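Local coordinates for protein lipase aflb (Neosartorya fumigata, PDB 6IDY) that is a fungal lipase that probably hydrolyses the ester bonds of acylglycerols and related lipids, at residues N344-I349 and G357-E362. Sequence-based numbering, arbitrary orientation.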
ATOM      1  N   ASN A 344      10.586  12.198   0.472  1.00 19.95           N
ATOM      2  CA  ASN A 344      11.738  11.508  -0.073  1.00 20.16           C
ATOM      3  C   ASN A 344      11.529  10.925  -1.466  1.00 23.16           C
ATOM      4  O   ASN A 344      10.975   9.838  -1.629  1.00 21.87           O
ATOM      5  CB  ASN A 344      12.206  10.447   0.938  1.00 19.65           C
ATOM      6  CG  ASN A 344      12.390  11.029   2.330  1.00 28.95           C
ATOM      7  OD1 ASN A 344      13.405  11.662   2.640  1.00 20.15           O
ATOM      8  ND2 ASN A 344      11.394  10.860   3.188  1.00 18.62           N
ATOM      9  N   HIS A 345      12.007  11.674  -2.473  1.00 19.87           N
ATOM     10  CA  HIS A 345      11.953  11.305  -3.886  1.00 18.58           C
ATOM     11  C   HIS A 345      13.212  10.507  -4.197  1.00 22.75           C
ATOM     12  O   HIS A 345      14.322  11.041  -4.089  1.00 21.69           O
ATOM     13  CB  HIS A 345      11.859  12.568  -4.755  1.00 18.73           C
ATOM     14  CG  HIS A 345      11.727  12.301  -6.222  1.00 21.86           C
ATOM     15  ND1 HIS A 345      12.564  12.902  -7.143  1.00 23.69           N
ATOM     16  CD2 HIS A 345      10.853  11.505  -6.882  1.00 23.03           C
ATOM     17  CE1 HIS A 345      12.164  12.475  -8.325  1.00 22.78           C
ATOM     18  NE2 HIS A 345      11.134  11.634  -8.214  1.00 23.06           N
ATOM     19  N   LEU A 346      13.044   9.215  -4.549  1.00 20.58           N
ATOM     20  CA  LEU A 346      14.166   8.303  -4.832  1.00 20.93           C
ATOM     21  C   LEU A 346      15.183   8.854  -5.817  1.00 24.55           C
ATOM     22  O   LEU A 346      16.377   8.793  -5.549  1.00 24.03           O
ATOM     23  CB  LEU A 346      13.682   6.923  -5.331  1.00 20.58           C
ATOM     24  CG  LEU A 346      12.705   6.125  -4.476  1.00 23.49           C
ATOM     25  CD1 LEU A 346      12.451   4.774  -5.115  1.00 22.92           C
ATOM     26  CD2 LEU A 346      13.236   5.906  -3.070  1.00 25.46           C
ATOM     27  N   GLN A 347      14.700   9.391  -6.949  1.00 21.66           N
ATOM     28  CA  GLN A 347      15.510   9.906  -8.057  1.00 22.16           C
ATOM     29  C   GLN A 347      16.200  11.244  -7.746  1.00 27.85           C
ATOM     30  O   GLN A 347      17.047  11.678  -8.524  1.00 29.84           O
ATOM     31  CB  GLN A 347      14.685   9.973  -9.359  1.00 23.14           C
ATOM     32  CG  GLN A 347      14.275   8.595  -9.925  1.00 23.76           C
ATOM     33  CD  GLN A 347      13.201   7.886  -9.116  1.00 33.52           C
ATOM     34  OE1 GLN A 347      12.354   8.514  -8.467  1.00 24.95           O
ATOM     35  NE2 GLN A 347      13.207   6.558  -9.135  1.00 22.98           N
ATOM     36  N   THR A 348      15.880  11.872  -6.603  1.00 24.47           N
ATOM     37  CA  THR A 348      16.547  13.094  -6.146  1.00 23.96           C
ATOM     38  C   THR A 348      17.655  12.685  -5.170  1.00 28.22           C
ATOM     39  O   THR A 348      18.820  12.978  -5.422  1.00 28.77           O
ATOM     40  CB  THR A 348      15.545  14.086  -5.515  1.00 27.56           C
ATOM     41  OG1 THR A 348      14.658  14.562  -6.520  1.00 23.83           O
ATOM     42  CG2 THR A 348      16.234  15.280  -4.864  1.00 24.97           C
ATOM     43  N   ILE A 349      17.283  12.016  -4.059  1.00 24.95           N
ATOM     44  CA  ILE A 349      18.207  11.572  -3.007  1.00 25.35           C
ATOM     45  C   ILE A 349      19.273  10.610  -3.553  1.00 30.71           C
ATOM     46  O   ILE A 349      20.452  10.771  -3.223  1.00 30.45           O
ATOM     47  CB  ILE A 349      17.441  10.998  -1.782  1.00 27.52           C
ATOM     48  CG1 ILE A 349      16.485  12.057  -1.184  1.00 26.59           C
ATOM     49  CG2 ILE A 349      18.404  10.457  -0.709  1.00 27.59           C
ATOM     50  CD1 ILE A 349      15.384  11.495  -0.364  1.00 25.68           C
ATOM     51  N   GLY A 357      17.054   4.097  -9.303  1.00 26.26           N
ATOM     52  CA  GLY A 357      16.692   3.481 -10.575  1.00 26.29           C
ATOM     53  C   GLY A 357      15.203   3.290 -10.786  1.00 29.88           C
ATOM     54  O   GLY A 357      14.384   4.011 -10.204  1.00 27.95           O
ATOM     55  N   VAL A 358      14.849   2.307 -11.633  1.00 26.44           N
ATOM     56  CA  VAL A 358      13.462   2.015 -12.005  1.00 25.35           C
ATOM     57  C   VAL A 358      12.739   1.257 -10.884  1.00 28.74           C
ATOM     58  O   VAL A 358      12.778   0.023 -10.823  1.00 29.95           O
ATOM     59  CB  VAL A 358      13.350   1.324 -13.403  1.00 29.05           C
ATOM     60  CG1 VAL A 358      11.892   1.081 -13.793  1.00 28.77           C
ATOM     61  CG2 VAL A 358      14.050   2.152 -14.481  1.00 28.48           C
ATOM     62  N   TYR A 359      12.098   2.017  -9.985  1.00 23.44           N
ATOM     63  CA  TYR A 359      11.305   1.475  -8.893  1.00 21.84           C
ATOM     64  C   TYR A 359       9.873   1.850  -9.120  1.00 24.44           C
ATOM     65  O   TYR A 359       9.515   3.026  -9.111  1.00 22.47           O
ATOM     66  CB  TYR A 359      11.812   1.914  -7.508  1.00 21.96           C
ATOM     67  CG  TYR A 359      13.139   1.276  -7.174  1.00 22.62           C
ATOM     68  CD1 TYR A 359      14.335   1.856  -7.590  1.00 23.78           C
ATOM     69  CD2 TYR A 359      13.201   0.054  -6.507  1.00 23.11           C
ATOM     70  CE1 TYR A 359      15.560   1.249  -7.332  1.00 24.32           C
ATOM     71  CE2 TYR A 359      14.425  -0.558  -6.231  1.00 23.96           C
ATOM     72  CZ  TYR A 359      15.601   0.054  -6.635  1.00 28.80           C
ATOM     73  OH  TYR A 359      16.814  -0.524  -6.390  1.00 29.15           O
ATOM     74  N   THR A 360       9.054   0.836  -9.363  1.00 21.94           N
ATOM     75  CA  THR A 360       7.626   0.974  -9.644  1.00 21.41           C
ATOM     76  C   THR A 360       6.862   1.417  -8.378  1.00 24.63           C
ATOM     77  O   THR A 360       7.461   1.583  -7.311  1.00 24.13           O
ATOM     78  CB  THR A 360       7.108  -0.371 -10.150  1.00 26.27           C
ATOM     79  OG1 THR A 360       7.431  -1.356  -9.170  1.00 24.14           O
ATOM     80  CG2 THR A 360       7.702  -0.776 -11.501  1.00 23.06           C
ATOM     81  N   HIS A 361       5.541   1.595  -8.504  1.00 20.01           N
ATOM     82  CA  HIS A 361       4.640   1.955  -7.410  1.00 18.22           C
ATOM     83  C   HIS A 361       4.818   0.926  -6.284  1.00 22.08           C
ATOM     84  O   HIS A 361       5.036   1.307  -5.135  1.00 21.59           O
ATOM     85  CB  HIS A 361       3.203   1.943  -7.944  1.00 18.02           C
ATOM     86  CG  HIS A 361       2.158   2.350  -6.956  1.00 20.21           C
ATOM     87  ND1 HIS A 361       2.049   3.658  -6.514  1.00 21.24           N
ATOM     88  CD2 HIS A 361       1.159   1.621  -6.416  1.00 21.35           C
ATOM     89  CE1 HIS A 361       1.009   3.672  -5.698  1.00 20.26           C
ATOM     90  NE2 HIS A 361       0.437   2.474  -5.618  1.00 20.72           N
ATOM     91  N   GLU A 362       4.782  -0.375  -6.645  1.00 19.51           N
ATOM     92  CA  GLU A 362       5.001  -1.526  -5.757  1.00 19.25           C
ATOM     93  C   GLU A 362       6.483  -1.682  -5.410  1.00 24.38           C
ATOM     94  O   GLU A 362       6.800  -2.051  -4.287  1.00 25.05           O
ATOM     95  CB  GLU A 362       4.405  -2.837  -6.342  1.00 20.66           C
ATOM     96  CG  GLU A 362       4.966  -3.325  -7.685  1.00 25.60           C
ATOM     97  CD  GLU A 362       4.551  -2.591  -8.953  1.00 33.54           C
ATOM     98  OE1 GLU A 362       3.717  -1.664  -8.864  1.00 21.32           O
ATOM     99  OE2 GLU A 362       5.071  -2.934 -10.038  1.00 22.19           O
TER
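Gln347 reaches across to the backbone of Gly357. From CB the chain runs to CG, which lies anti to the carbonyl carbon (chi1 -67°), and then bends at chi2 to swing the amide toward the loop. CD lies 4.2 Å from Gly357 O. NE2 donates to Gly357 O at 3.0 Å. This hydrogen bond is somewhat bent (138° at the hydrogen), with the acceptor almost in the amide plane. OE1 accepts from Thr316 N, so both the oxygen and the nitrogen of the amide are engaged, which fixes its rotation; glutamine suits the place because it can donate and accept at once. The mostly parallel sheet flanked by helices fits the alpha/beta-hydrolase fold of lipases, and this contact lies where the edge strand 341-345 gives way to the short helix 346-349. In the loop it meets, His361 ND1 is hydrogen-bonded to Asp318 OD2 and NE2 to Ser233 OG, a geometry consistent with the Ser-Asp-His catalytic triad. Beside the polar link, Leu346 supplies an apolar contact: CD1 packs 3.8 Å from Tyr359 CB, the two side chains crossing at about a right angle. Tyrosine suits its place by offering an apolar CB to Leu346 while its hydroxyl is hydrogen-bonded to Val398 O.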